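Local coordinates for mandelate racemase/muconate lactonizing enzyme-like protein (Roseovarius sp. TM1035, PDB 3RCY) that probably catalyses a magnesium-dependent reaction on a carboxylate substrate, as enolase-superfamily enzymes of the mandelate racemase type do, at residues P124-Y129 / H324-I329; Y129-P134 / H311-P316; E318-V323 / L366-D371; C335-T340 / G356-P361. All blocks are in the same frame, centred on the assembly; numbering follows the deposited sequence.

Interaction 1 (P124-Y129 / H324-I329)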
loop_
_atom_site.group_PDB
_atom_site.type_symbol
_atom_site.label_atom_id
_atom_site.label_comp_id
_atom_site.label_asym_id
_atom_site.label_seq_id
_atom_site.Cartn_x
_atom_site.Cartn_y
_atom_site.Cartn_z
ATOM N N PRO A 124 -3.207 -35.442 -21.239
ATOM C CA PRO A 124 -3.387 -36.870 -21.538
ATOM C C PRO A 124 -3.151 -37.779 -20.317
ATOM O O PRO A 124 -3.713 -38.865 -20.258
ATOM C CB PRO A 124 -2.347 -37.144 -22.636
ATOM C CG PRO A 124 -2.007 -35.805 -23.209
ATOM C CD PRO A 124 -2.141 -34.836 -22.061
ATOM N N ARG A 125 -2.315 -37.342 -19.373
ATOM C CA ARG A 125 -2.141 -38.038 -18.098
ATOM C C ARG A 125 -2.072 -37.016 -16.945
ATOM O O ARG A 125 -1.334 -36.013 -17.016
ATOM C CB ARG A 125 -0.899 -38.952 -18.099
ATOM C CG ARG A 125 -0.958 -40.142 -19.079
ATOM C CD ARG A 125 -0.468 -41.462 -18.453
ATOM N NE ARG A 125 -1.486 -42.083 -17.605
ATOM C CZ ARG A 125 -1.310 -43.186 -16.874
ATOM N NH1 ARG A 125 -2.311 -43.655 -16.135
ATOM N NH2 ARG A 125 -0.139 -43.821 -16.866
ATOM N N ILE A 126 -2.857 -37.278 -15.907
ATOM C CA ILE A 126 -2.965 -36.382 -14.763
ATOM C C ILE A 126 -2.158 -36.945 -13.591
ATOM O O ILE A 126 -2.341 -38.094 -13.192
ATOM C CB ILE A 126 -4.446 -36.183 -14.360
ATOM C CG1 ILE A 126 -5.241 -35.584 -15.538
ATOM C CG2 ILE A 126 -4.558 -35.325 -13.101
ATOM C CD1 ILE A 126 -6.751 -35.874 -15.502
ATOM N N ARG A 127 -1.253 -36.136 -13.060
ATOM C CA ARG A 127 -0.457 -36.518 -11.901
ATOM C C ARG A 127 -1.361 -36.735 -10.687
ATOM O O ARG A 127 -2.188 -35.880 -10.365
ATOM C CB ARG A 127 0.566 -35.428 -11.612
ATOM C CG ARG A 127 1.615 -35.804 -10.608
ATOM C CD ARG A 127 2.647 -34.684 -10.488
ATOM N NE ARG A 127 3.586 -34.966 -9.411
ATOM C CZ ARG A 127 4.424 -34.082 -8.880
ATOM N NH1 ARG A 127 4.444 -32.826 -9.309
ATOM N NH2 ARG A 127 5.236 -34.461 -7.901
ATOM N N ALA A 128 -1.210 -37.885 -10.032
ATOM C CA ALA A 128 -2.006 -38.213 -8.849
ATOM C C ALA A 128 -1.155 -38.212 -7.588
ATOM O O ALA A 128 0.069 -38.371 -7.648
ATOM C CB ALA A 128 -2.687 -39.586 -9.017
ATOM N N TYR A 129 -1.805 -38.040 -6.444
ATOM C CA TYR A 129 -1.139 -38.270 -5.163
ATOM C C TYR A 129 -2.095 -38.914 -4.167
ATOM O O TYR A 129 -3.310 -38.942 -4.383
ATOM C CB TYR A 129 -0.562 -36.969 -4.592
ATOM C CG TYR A 129 -1.543 -36.044 -3.879
ATOM C CD1 TYR A 129 -2.171 -35.009 -4.569
ATOM C CD2 TYR A 129 -1.804 -36.175 -2.505
ATOM C CE1 TYR A 129 -3.041 -34.139 -3.931
ATOM C CE2 TYR A 129 -2.681 -35.307 -1.850
ATOM C CZ TYR A 129 -3.294 -34.287 -2.574
ATOM O OH TYR A 129 -4.157 -33.415 -1.963
ATOM N N HIS A 324 -12.154 -35.081 -14.838
ATOM C CA HIS A 324 -12.588 -34.331 -16.028
ATOM C C HIS A 324 -12.198 -32.851 -15.981
ATOM O O HIS A 324 -11.760 -32.272 -16.993
ATOM C CB HIS A 324 -14.095 -34.501 -16.229
ATOM C CG HIS A 324 -14.452 -35.863 -16.720
ATOM N ND1 HIS A 324 -14.431 -36.194 -18.056
ATOM C CD2 HIS A 324 -14.745 -37.002 -16.049
ATOM C CE1 HIS A 324 -14.746 -37.469 -18.193
ATOM N NE2 HIS A 324 -14.929 -37.987 -16.990
ATOM N N PHE A 325 -12.378 -32.248 -14.808
ATOM C CA PHE A 325 -11.955 -30.876 -14.555
ATOM C C PHE A 325 -10.454 -30.740 -14.830
ATOM O O PHE A 325 -10.036 -29.899 -15.635
ATOM C CB PHE A 325 -12.294 -30.490 -13.107
ATOM C CG PHE A 325 -11.686 -29.186 -12.649
ATOM C CD1 PHE A 325 -12.092 -27.974 -13.203
ATOM C CD2 PHE A 325 -10.735 -29.173 -11.637
ATOM C CE1 PHE A 325 -11.536 -26.769 -12.772
ATOM C CE2 PHE A 325 -10.175 -27.967 -11.191
ATOM C CZ PHE A 325 -10.581 -26.762 -11.772
ATOM N N ALA A 326 -9.661 -31.590 -14.177
ATOM C CA ALA A 326 -8.198 -31.591 -14.313
ATOM C C ALA A 326 -7.725 -31.834 -15.747
ATOM O O ALA A 326 -6.744 -31.231 -16.183
ATOM C CB ALA A 326 -7.594 -32.630 -13.392
ATOM N N ALA A 327 -8.415 -32.720 -16.472
ATOM C CA ALA A 327 -8.052 -33.040 -17.862
ATOM C C ALA A 327 -8.117 -31.812 -18.781
ATOM O O ALA A 327 -7.403 -31.752 -19.794
ATOM C CB ALA A 327 -8.949 -34.130 -18.402
ATOM N N SER A 328 -8.943 -30.835 -18.398
ATOM C CA SER A 328 -9.294 -29.701 -19.262
ATOM C C SER A 328 -8.565 -28.392 -18.956
ATOM O O SER A 328 -8.746 -27.404 -19.678
ATOM C CB SER A 328 -10.804 -29.450 -19.188
ATOM O OG SER A 328 -11.144 -28.818 -17.957
ATOM N N ILE A 329 -7.757 -28.361 -17.896
ATOM C CA ILE A 329 -7.081 -27.113 -17.514
ATOM C C ILE A 329 -5.569 -27.158 -17.743
ATOM O O ILE A 329 -4.932 -28.186 -17.511
ATOM C CB ILE A 329 -7.402 -26.694 -16.055
ATOM C CG1 ILE A 329 -6.872 -27.740 -15.057
ATOM C CG2 ILE A 329 -8.929 -26.437 -15.895
ATOM C CD1 ILE A 329 -6.890 -27.288 -13.608
#

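Interaction 2 (Y129-P134 / H311-P316)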
loop_
_atom_site.group_PDB
_atom_site.type_symbol
_atom_site.label_atom_id
_atom_site.label_comp_id
_atom_site.label_asym_id
_atom_site.label_seq_id
_atom_site.Cartn_x
_atom_site.Cartn_y
_atom_site.Cartn_z
ATOM N N TYR A 129 -1.805 -38.040 -6.444
ATOM C CA TYR A 129 -1.139 -38.270 -5.163
ATOM C C TYR A 129 -2.095 -38.914 -4.167
ATOM O O TYR A 129 -3.310 -38.942 -4.383
ATOM C CB TYR A 129 -0.562 -36.969 -4.592
ATOM C CG TYR A 129 -1.543 -36.044 -3.879
ATOM C CD1 TYR A 129 -2.171 -35.009 -4.569
ATOM C CD2 TYR A 129 -1.804 -36.175 -2.505
ATOM C CE1 TYR A 129 -3.041 -34.139 -3.931
ATOM C CE2 TYR A 129 -2.681 -35.307 -1.850
ATOM C CZ TYR A 129 -3.294 -34.287 -2.574
ATOM O OH TYR A 129 -4.157 -33.415 -1.963
ATOM N N THR A 130 -1.544 -39.388 -3.059
ATOM C CA THR A 130 -2.357 -39.959 -1.993
ATOM C C THR A 130 -1.814 -39.559 -0.626
ATOM O O THR A 130 -0.631 -39.226 -0.501
ATOM C CB THR A 130 -2.447 -41.517 -2.130
ATOM O OG1 THR A 130 -3.249 -42.063 -1.076
ATOM C CG2 THR A 130 -1.076 -42.161 -2.110
ATOM N N TYR A 131 -2.684 -39.563 0.385
ATOM C CA TYR A 131 -2.248 -39.599 1.776
ATOM C C TYR A 131 -1.433 -40.865 2.005
ATOM O O TYR A 131 -1.605 -41.859 1.295
ATOM C CB TYR A 131 -3.444 -39.680 2.723
ATOM C CG TYR A 131 -3.962 -38.382 3.284
ATOM C CD1 TYR A 131 -5.281 -37.985 3.033
ATOM C CD2 TYR A 131 -3.163 -37.567 4.086
ATOM C CE1 TYR A 131 -5.794 -36.807 3.552
ATOM C CE2 TYR A 131 -3.666 -36.374 4.620
ATOM C CZ TYR A 131 -4.989 -36.003 4.342
ATOM O OH TYR A 131 -5.522 -34.829 4.841
ATOM N N LEU A 132 -0.573 -40.827 3.019
ATOM C CA LEU A 132 0.055 -42.034 3.542
ATOM C C LEU A 132 -0.910 -42.748 4.489
ATOM O O LEU A 132 -1.258 -42.226 5.550
ATOM C CB LEU A 132 1.360 -41.700 4.264
ATOM C CG LEU A 132 2.419 -41.034 3.383
ATOM C CD1 LEU A 132 3.642 -40.635 4.196
ATOM C CD2 LEU A 132 2.792 -41.972 2.239
ATOM N N TYR A 133 -1.355 -43.937 4.083
ATOM C CA TYR A 133 -2.280 -44.742 4.896
ATOM C C TYR A 133 -1.524 -45.914 5.516
ATOM O O TYR A 133 -0.490 -46.332 4.973
ATOM C CB TYR A 133 -3.438 -45.261 4.038
ATOM C CG TYR A 133 -4.349 -44.174 3.509
ATOM C CD1 TYR A 133 -5.271 -43.549 4.348
ATOM C CD2 TYR A 133 -4.285 -43.766 2.170
ATOM C CE1 TYR A 133 -6.115 -42.545 3.877
ATOM C CE2 TYR A 133 -5.130 -42.762 1.681
ATOM C CZ TYR A 133 -6.040 -42.156 2.548
ATOM O OH TYR A 133 -6.881 -41.168 2.101
ATOM N N PRO A 134 -2.029 -46.450 6.651
ATOM C CA PRO A 134 -1.377 -47.605 7.267
ATOM C C PRO A 134 -1.292 -48.772 6.291
ATOM O O PRO A 134 -2.245 -49.043 5.551
ATOM C CB PRO A 134 -2.308 -47.969 8.435
ATOM C CG PRO A 134 -3.109 -46.752 8.700
ATOM C CD PRO A 134 -3.233 -46.028 7.395
ATOM N N HIS A 311 -9.344 -31.272 -4.407
ATOM C CA HIS A 311 -9.431 -32.002 -3.147
ATOM C C HIS A 311 -10.219 -33.293 -3.302
ATOM O O HIS A 311 -11.214 -33.333 -4.028
ATOM C CB HIS A 311 -10.138 -31.130 -2.096
ATOM C CG HIS A 311 -10.292 -31.791 -0.760
ATOM N ND1 HIS A 311 -11.456 -32.415 -0.363
ATOM C CD2 HIS A 311 -9.420 -31.936 0.267
ATOM C CE1 HIS A 311 -11.305 -32.895 0.859
ATOM N NE2 HIS A 311 -10.077 -32.618 1.264
ATOM N N LEU A 312 -9.776 -34.341 -2.610
ATOM C CA LEU A 312 -10.597 -35.537 -2.446
ATOM C C LEU A 312 -10.459 -36.138 -1.056
ATOM O O LEU A 312 -9.434 -36.730 -0.721
ATOM C CB LEU A 312 -10.294 -36.611 -3.514
ATOM C CG LEU A 312 -11.262 -37.809 -3.412
ATOM C CD1 LEU A 312 -12.638 -37.489 -4.018
ATOM C CD2 LEU A 312 -10.696 -39.074 -4.026
ATOM N N TYR A 313 -11.490 -35.966 -0.239
ATOM C CA TYR A 313 -11.673 -36.855 0.899
ATOM C C TYR A 313 -13.131 -37.259 0.918
ATOM O O TYR A 313 -13.894 -36.873 1.801
ATOM C CB TYR A 313 -11.209 -36.257 2.241
ATOM C CG TYR A 313 -10.900 -37.361 3.224
ATOM C CD1 TYR A 313 -9.791 -38.190 3.028
ATOM C CD2 TYR A 313 -11.743 -37.629 4.306
ATOM C CE1 TYR A 313 -9.509 -39.237 3.898
ATOM C CE2 TYR A 313 -11.467 -38.677 5.194
ATOM C CZ TYR A 313 -10.349 -39.475 4.978
ATOM O OH TYR A 313 -10.060 -40.522 5.827
ATOM N N ALA A 314 -13.499 -38.036 -0.094
ATOM C CA ALA A 314 -14.882 -38.370 -0.376
ATOM C C ALA A 314 -14.889 -39.522 -1.378
ATOM O O ALA A 314 -13.870 -40.194 -1.561
ATOM C CB ALA A 314 -15.611 -37.151 -0.932
ATOM N N GLY A 315 -16.023 -39.745 -2.033
ATOM C CA GLY A 315 -16.183 -40.906 -2.906
ATOM C C GLY A 315 -15.659 -40.721 -4.319
ATOM O O GLY A 315 -15.163 -39.643 -4.677
ATOM N N PRO A 316 -15.763 -41.786 -5.134
ATOM C CA PRO A 316 -15.208 -41.832 -6.485
ATOM C C PRO A 316 -16.004 -41.018 -7.509
ATOM O O PRO A 316 -15.519 -40.790 -8.619
ATOM C CB PRO A 316 -15.282 -43.321 -6.830
ATOM C CG PRO A 316 -16.448 -43.827 -6.023
ATOM C CD PRO A 316 -16.360 -43.076 -4.737
#

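Interaction 3 (E318-V323 / L366-D371)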
loop_
_atom_site.group_PDB
_atom_site.type_symbol
_atom_site.label_atom_id
_atom_site.label_comp_id
_atom_site.label_asym_id
_atom_site.label_seq_id
_atom_site.Cartn_x
_atom_site.Cartn_y
_atom_site.Cartn_z
ATOM N N GLU A 318 -17.261 -37.787 -6.867
ATOM C CA GLU A 318 -16.603 -36.485 -6.817
ATOM C C GLU A 318 -15.222 -36.562 -7.470
ATOM O O GLU A 318 -14.803 -35.636 -8.153
ATOM C CB GLU A 318 -16.483 -35.951 -5.389
ATOM C CG GLU A 318 -16.121 -34.471 -5.382
ATOM C CD GLU A 318 -15.564 -33.984 -4.062
ATOM O OE1 GLU A 318 -14.686 -34.666 -3.478
ATOM O OE2 GLU A 318 -15.986 -32.898 -3.622
ATOM N N TRP A 319 -14.531 -37.684 -7.277
ATOM C CA TRP A 319 -13.218 -37.874 -7.884
ATOM C C TRP A 319 -13.283 -37.875 -9.412
ATOM O O TRP A 319 -12.391 -37.346 -10.062
ATOM C CB TRP A 319 -12.574 -39.161 -7.378
ATOM C CG TRP A 319 -11.165 -39.348 -7.831
ATOM C CD1 TRP A 319 -10.097 -38.518 -7.589
ATOM C CD2 TRP A 319 -10.657 -40.439 -8.598
ATOM N NE1 TRP A 319 -8.959 -39.032 -8.163
ATOM C CE2 TRP A 319 -9.271 -40.211 -8.786
ATOM C CE3 TRP A 319 -11.236 -41.590 -9.151
ATOM C CZ2 TRP A 319 -8.458 -41.096 -9.498
ATOM C CZ3 TRP A 319 -10.423 -42.468 -9.867
ATOM C CH2 TRP A 319 -9.051 -42.216 -10.029
ATOM N N ALA A 320 -14.329 -38.477 -9.980
ATOM C CA ALA A 320 -14.520 -38.450 -11.436
ATOM C C ALA A 320 -14.686 -37.017 -11.948
ATOM O O ALA A 320 -14.119 -36.657 -12.985
ATOM C CB ALA A 320 -15.703 -39.316 -11.858
ATOM N N ALA A 321 -15.445 -36.206 -11.216
ATOM C CA ALA A 321 -15.571 -34.781 -11.532
ATOM C C ALA A 321 -14.199 -34.111 -11.533
ATOM O O ALA A 321 -13.853 -33.396 -12.483
ATOM C CB ALA A 321 -16.544 -34.070 -10.568
ATOM N N ASN A 322 -13.409 -34.380 -10.493
ATOM C CA ASN A 322 -12.035 -33.867 -10.391
ATOM C C ASN A 322 -11.179 -34.194 -11.619
ATOM O O ASN A 322 -10.394 -33.364 -12.085
ATOM C CB ASN A 322 -11.342 -34.419 -9.142
ATOM C CG ASN A 322 -11.965 -33.926 -7.846
ATOM O OD1 ASN A 322 -12.822 -33.047 -7.841
ATOM N ND2 ASN A 322 -11.521 -34.494 -6.735
ATOM N N VAL A 323 -11.322 -35.419 -12.118
ATOM C CA VAL A 323 -10.507 -35.898 -13.227
ATOM C C VAL A 323 -10.859 -35.192 -14.535
ATOM O O VAL A 323 -9.963 -34.739 -15.253
ATOM C CB VAL A 323 -10.575 -37.447 -13.355
ATOM C CG1 VAL A 323 -9.944 -37.927 -14.663
ATOM C CG2 VAL A 323 -9.874 -38.099 -12.153
ATOM N N LEU A 366 -19.337 -38.574 -17.277
ATOM C CA LEU A 366 -18.214 -38.746 -16.353
ATOM C C LEU A 366 -17.447 -40.042 -16.631
ATOM O O LEU A 366 -16.370 -40.265 -16.082
ATOM C CB LEU A 366 -18.684 -38.692 -14.890
ATOM C CG LEU A 366 -19.148 -37.337 -14.341
ATOM C CD1 LEU A 366 -19.760 -37.520 -12.951
ATOM C CD2 LEU A 366 -18.022 -36.293 -14.291
ATOM N N GLY A 367 -17.999 -40.882 -17.496
ATOM C CA GLY A 367 -17.349 -42.126 -17.890
ATOM C C GLY A 367 -17.327 -43.149 -16.772
ATOM O O GLY A 367 -16.394 -43.951 -16.678
ATOM N N ILE A 368 -18.348 -43.106 -15.919
ATOM C CA ILE A 368 -18.447 -44.018 -14.783
ATOM C C ILE A 368 -19.725 -44.848 -14.853
ATOM O O ILE A 368 -20.728 -44.415 -15.429
ATOM C CB ILE A 368 -18.358 -43.273 -13.419
ATOM C CG1 ILE A 368 -19.464 -42.213 -13.286
ATOM C CG2 ILE A 368 -16.967 -42.632 -13.254
ATOM C CD1 ILE A 368 -19.508 -41.505 -11.908
ATOM N N GLU A 369 -19.664 -46.052 -14.288
ATOM C CA GLU A 369 -20.857 -46.844 -14.046
ATOM C C GLU A 369 -20.992 -47.002 -12.542
ATOM O O GLU A 369 -20.241 -47.751 -11.916
ATOM C CB GLU A 369 -20.771 -48.214 -14.736
ATOM C CG GLU A 369 -22.135 -48.864 -14.942
ATOM C CD GLU A 369 -22.053 -50.301 -15.441
ATOM O OE1 GLU A 369 -21.131 -50.626 -16.222
ATOM O OE2 GLU A 369 -22.930 -51.104 -15.046
ATOM N N VAL A 370 -21.934 -46.270 -11.961
ATOM C CA VAL A 370 -22.120 -46.285 -10.524
ATOM C C VAL A 370 -22.861 -47.557 -10.118
ATOM O O VAL A 370 -23.919 -47.880 -10.667
ATOM C CB VAL A 370 -22.848 -45.021 -10.011
ATOM C CG1 VAL A 370 -23.128 -45.123 -8.515
ATOM C CG2 VAL A 370 -21.999 -43.783 -10.282
ATOM N N ASP A 371 -22.278 -48.292 -9.178
ATOM C CA ASP A 371 -22.947 -49.462 -8.641
ATOM C C ASP A 371 -23.963 -49.029 -7.587
ATOM O O ASP A 371 -23.663 -48.988 -6.385
ATOM C CB ASP A 371 -21.947 -50.468 -8.075
ATOM C CG ASP A 371 -22.572 -51.834 -7.857
ATOM O OD1 ASP A 371 -23.794 -51.910 -7.605
ATOM O OD2 ASP A 371 -21.842 -52.833 -7.944
#

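Interaction 4 (C335-T340 / G356-P361)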
loop_
_atom_site.group_PDB
_atom_site.type_symbol
_atom_site.label_atom_id
_atom_site.label_comp_id
_atom_site.label_asym_id
_atom_site.label_seq_id
_atom_site.Cartn_x
_atom_site.Cartn_y
_atom_site.Cartn_z
ATOM N N CYS A 335 -3.935 -34.444 -8.741
ATOM C CA CYS A 335 -5.247 -34.824 -8.203
ATOM C C CYS A 335 -5.113 -35.756 -7.016
ATOM O O CYS A 335 -4.559 -36.852 -7.137
ATOM C CB CYS A 335 -6.110 -35.504 -9.272
ATOM S SG CYS A 335 -6.942 -34.357 -10.362
ATOM N N GLU A 336 -5.634 -35.324 -5.871
ATOM C CA GLU A 336 -5.749 -36.180 -4.687
ATOM C C GLU A 336 -6.572 -37.417 -5.040
ATOM O O GLU A 336 -7.578 -37.310 -5.725
ATOM C CB GLU A 336 -6.424 -35.395 -3.553
ATOM C CG GLU A 336 -6.322 -36.024 -2.169
ATOM C CD GLU A 336 -6.626 -35.028 -1.042
ATOM O OE1 GLU A 336 -7.223 -33.961 -1.312
ATOM O OE2 GLU A 336 -6.261 -35.314 0.123
ATOM N N SER A 337 -6.132 -38.582 -4.565
ATOM C CA SER A 337 -6.788 -39.849 -4.864
ATOM C C SER A 337 -6.794 -40.775 -3.647
ATOM O O SER A 337 -5.919 -40.696 -2.775
ATOM C CB SER A 337 -6.108 -40.540 -6.057
ATOM O OG SER A 337 -5.992 -39.653 -7.167
ATOM N N ILE A 338 -7.800 -41.643 -3.588
ATOM C CA ILE A 338 -7.937 -42.604 -2.499
ATOM C C ILE A 338 -8.178 -43.980 -3.108
ATOM O O ILE A 338 -9.174 -44.199 -3.819
ATOM C CB ILE A 338 -9.099 -42.243 -1.525
ATOM C CG1 ILE A 338 -8.975 -40.791 -1.030
ATOM C CG2 ILE A 338 -9.125 -43.233 -0.337
ATOM C CD1 ILE A 338 -10.159 -40.305 -0.175
ATOM N N GLU A 339 -7.255 -44.899 -2.848
ATOM C CA GLU A 339 -7.350 -46.244 -3.398
ATOM C C GLU A 339 -7.890 -47.213 -2.352
ATOM O O GLU A 339 -7.168 -47.602 -1.437
ATOM C CB GLU A 339 -5.977 -46.702 -3.893
ATOM C CG GLU A 339 -6.007 -47.836 -4.902
ATOM C CD GLU A 339 -4.646 -48.506 -5.085
ATOM O OE1 GLU A 339 -3.627 -47.941 -4.618
ATOM O OE2 GLU A 339 -4.599 -49.604 -5.691
ATOM N N THR A 340 -9.162 -47.588 -2.483
ATOM C CA THR A 340 -9.764 -48.615 -1.622
ATOM C C THR A 340 -10.638 -49.521 -2.472
ATOM O O THR A 340 -11.101 -49.098 -3.539
ATOM C CB THR A 340 -10.625 -48.033 -0.449
ATOM O OG1 THR A 340 -11.862 -47.518 -0.956
ATOM C CG2 THR A 340 -9.877 -46.947 0.327
ATOM N N GLY A 356 0.894 -44.054 -10.741
ATOM C CA GLY A 356 0.920 -42.683 -10.230
ATOM C C GLY A 356 0.188 -41.645 -11.067
ATOM O O GLY A 356 0.240 -40.455 -10.762
ATOM N N TYR A 357 -0.498 -42.087 -12.118
ATOM C CA TYR A 357 -1.168 -41.172 -13.041
ATOM C C TYR A 357 -2.572 -41.635 -13.410
ATOM O O TYR A 357 -2.874 -42.828 -13.349
ATOM C CB TYR A 357 -0.331 -40.996 -14.309
ATOM C CG TYR A 357 0.932 -40.196 -14.097
ATOM C CD1 TYR A 357 2.113 -40.816 -13.673
ATOM C CD2 TYR A 357 0.951 -38.826 -14.323
ATOM C CE1 TYR A 357 3.275 -40.082 -13.466
ATOM C CE2 TYR A 357 2.112 -38.079 -14.122
ATOM C CZ TYR A 357 3.268 -38.718 -13.696
ATOM O OH TYR A 357 4.422 -37.991 -13.500
ATOM N N ILE A 358 -3.411 -40.677 -13.798
ATOM C CA ILE A 358 -4.782 -40.939 -14.221
ATOM C C ILE A 358 -4.986 -40.539 -15.676
ATOM O O ILE A 358 -4.730 -39.393 -16.052
ATOM C CB ILE A 358 -5.814 -40.144 -13.366
ATOM C CG1 ILE A 358 -5.555 -40.326 -11.866
ATOM C CG2 ILE A 358 -7.244 -40.560 -13.723
ATOM C CD1 ILE A 358 -6.015 -39.134 -11.029
ATOM N N THR A 359 -5.477 -41.481 -16.479
ATOM C CA THR A 359 -5.846 -41.210 -17.861
ATOM C C THR A 359 -7.311 -40.764 -17.917
ATOM O O THR A 359 -8.188 -41.467 -17.415
ATOM C CB THR A 359 -5.610 -42.456 -18.752
ATOM O OG1 THR A 359 -4.221 -42.799 -18.713
ATOM C CG2 THR A 359 -6.001 -42.184 -20.207
ATOM N N PRO A 360 -7.577 -39.586 -18.512
ATOM C CA PRO A 360 -8.964 -39.131 -18.686
ATOM C C PRO A 360 -9.776 -40.177 -19.442
ATOM O O PRO A 360 -9.309 -40.681 -20.470
ATOM C CB PRO A 360 -8.813 -37.871 -19.544
ATOM C CG PRO A 360 -7.444 -37.369 -19.219
ATOM C CD PRO A 360 -6.608 -38.596 -19.012
ATOM N N PRO A 361 -10.971 -40.528 -18.927
ATOM C CA PRO A 361 -11.806 -41.508 -19.626
ATOM C C PRO A 361 -12.366 -40.960 -20.936
ATOM O O PRO A 361 -12.579 -39.742 -21.070
ATOM C CB PRO A 361 -12.931 -41.808 -18.626
ATOM C CG PRO A 361 -12.933 -40.690 -17.670
ATOM C CD PRO A 361 -11.527 -40.162 -17.611
#

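Interaction 1 (P124-Y129 / H324-I329)
I126, at the start of strand 126-131, meets A326 and A327 near the C-terminal end of helix 316-327, and these three buried residues make the whole contact. The isoleucine reaches the helix with both branches. CD1, at the end of the longer one, rests over the peptide between the two alanines, 3.7 Å from A327 N, and also lies 4.0 Å from A326 CB. The shorter branch adds CG2, which touches A326 CB at 4.1 Å. With CG1 anti to the carbonyl carbon (chi1 -60°), the longer branch extends toward A327. Two methyl side chains let the strand come close to the helix, with I126 CA and A327 CA 6.8 Å apart. F325 O accepts bonds from both the backbone N and OG of S328. C335, on the neighbouring parallel strand 335-336, also packs on I126 and A326. This is helix-on-strand packing of the (β/α)7β barrel of the enolase superfamily, where helix 316-327, which precedes the last barrel strand, covers the first.

Interaction 2 (Y129-P134 / H311-P316)
Y131 and Y133, where strand 126-131 gives way to loop, both approach the ring of Y313 in the loop 311-316. The setting is the C-terminal mouth of the barrel, where enolase-superfamily enzymes place their active site and where this structure holds magnesium, with the side chain of Y131 about 4 Å from the metal ion. Y129, on the strand, is hydrogen-bonded through OH to K166. At T130 the hydroxyl bonds to the next residue, OG1 donating to Y131 O at 2.9 Å, in the carbonyl plane and on a lone pair. Y131 then directs its ring at Y313, CE1 coming 4.3 Å from Y313 CD1 in a loose apolar contact. K166 lies against the Y131 ring in a cation-pi interaction. Two residues on, Y133 projects to the same partner, and its ring carries Y131 CB on one face, 3.5 Å above the plane and displaced to the rim. W19 stacks on Y133 as well, so its ring is packed by its own segment and by W19. On the opposing loop, chi1 of -157° sets the Y313 ring roughly anti to its backbone N, extended toward the two tyrosines. The side chains of Y133 and Y313 cross obliquely, and Y133 OH sits at the edge of the Y313 ring, near its plane, 3.7 Å from Y313 CE1.

Interaction 3 (E318-V323 / L366-D371)
L366 and I368, in the irregular chain between strand 357-358 and helix 372-376, lie against A320 and A321 of helix 316-327. L366 comes first and sits nearest the helix, its CA 6.2 Å from that of A320. Its CG is anti to the carbonyl carbon (chi1 -70°), and the branch beyond it carries CD2 alongside the helix backbone, 4.0 Å from A321 CA and 4.1 Å from A320 O. Closer to the main chain, L366 CB faces A320 CB at 4.3 Å, so the leucine lies along the helix surface. Its backbone is anchored as well, since L366 O accepts a hydrogen bond from H324 one turn further along, and L366 N is bonded to D104 of helix 89-110. G367 follows with a positive phi of 70°, turning the chain before I368 comes back to the helix. There CG2, the shorter branch, meets A320 CB at 3.8 Å, so the one methyl of A320 is touched by both hydrophobic residues. Further on, OD1 of D371 accepts from L374 N, capping helix 372-376. I100 of helix 89-110 also packs on A321 and L366, bringing the N-terminal domain to this side of the barrel helix. No hydrogen bond joins the two segments, which implies that the contact itself rests on apolar packing and shape, while hydrogen bonds with H324 and D104 tie L366 from outside the contact.

Interaction 4 (C335-T340 / G356-P361)
Each of the segments 335-340 and 356-361 carries a short strand, 335-336 and 357-358, and the two do not pair with each other: their nearest CA atoms, those of C335 and I358, are 8.6 Å apart, and no hydrogen bond links them. Strand 126-131 lies between as their common neighbour, parallel to 335-336 and antiparallel to 357-358. Side chains bridge the gap. In I358, chi1 of -50° and an extended chi2 of 152° carry the terminal CD1 to both partners. CD1 is 4.0 Å from C335 CB and 3.9 Å from S337 OG. The first contact is apolar, whereas the second sets a methyl beside a hydroxyl oxygen that also lies 3.1 Å from C335 O. All three residues are buried. W319 of helix 316-327 packs on I358 and gives S337 OG a weak hydrogen bond. C335 reaches A326 of that same helix and I126 of the central strand, while V353 of strand 353-354 touches both I358 and S337.

In the fold
Strand 126-131 carries interactions 1 and 2, helix 316-327 carries 1 and 3, and interaction 4 joins the two strands that flank the first. Interactions 1 and 2 stand 16 Å apart between centres, one near the start of the strand and the other toward the mouth of the barrel, beside the magnesium ion. Interactions 1 and 3 use successive parts of the helix, 13 Å apart, and touch. Interaction 4 lies about 9 Å from interaction 1 and 10 Å from interaction 2. Along the chain, interaction 2 falls within the span of interaction 1, and interaction 4 within that of interaction 3. Interactions 1 and 2 thus bring late parts of the chain to the first barrel strand, interaction 4 packs beside it, and of the four interaction 2 approaches the metal.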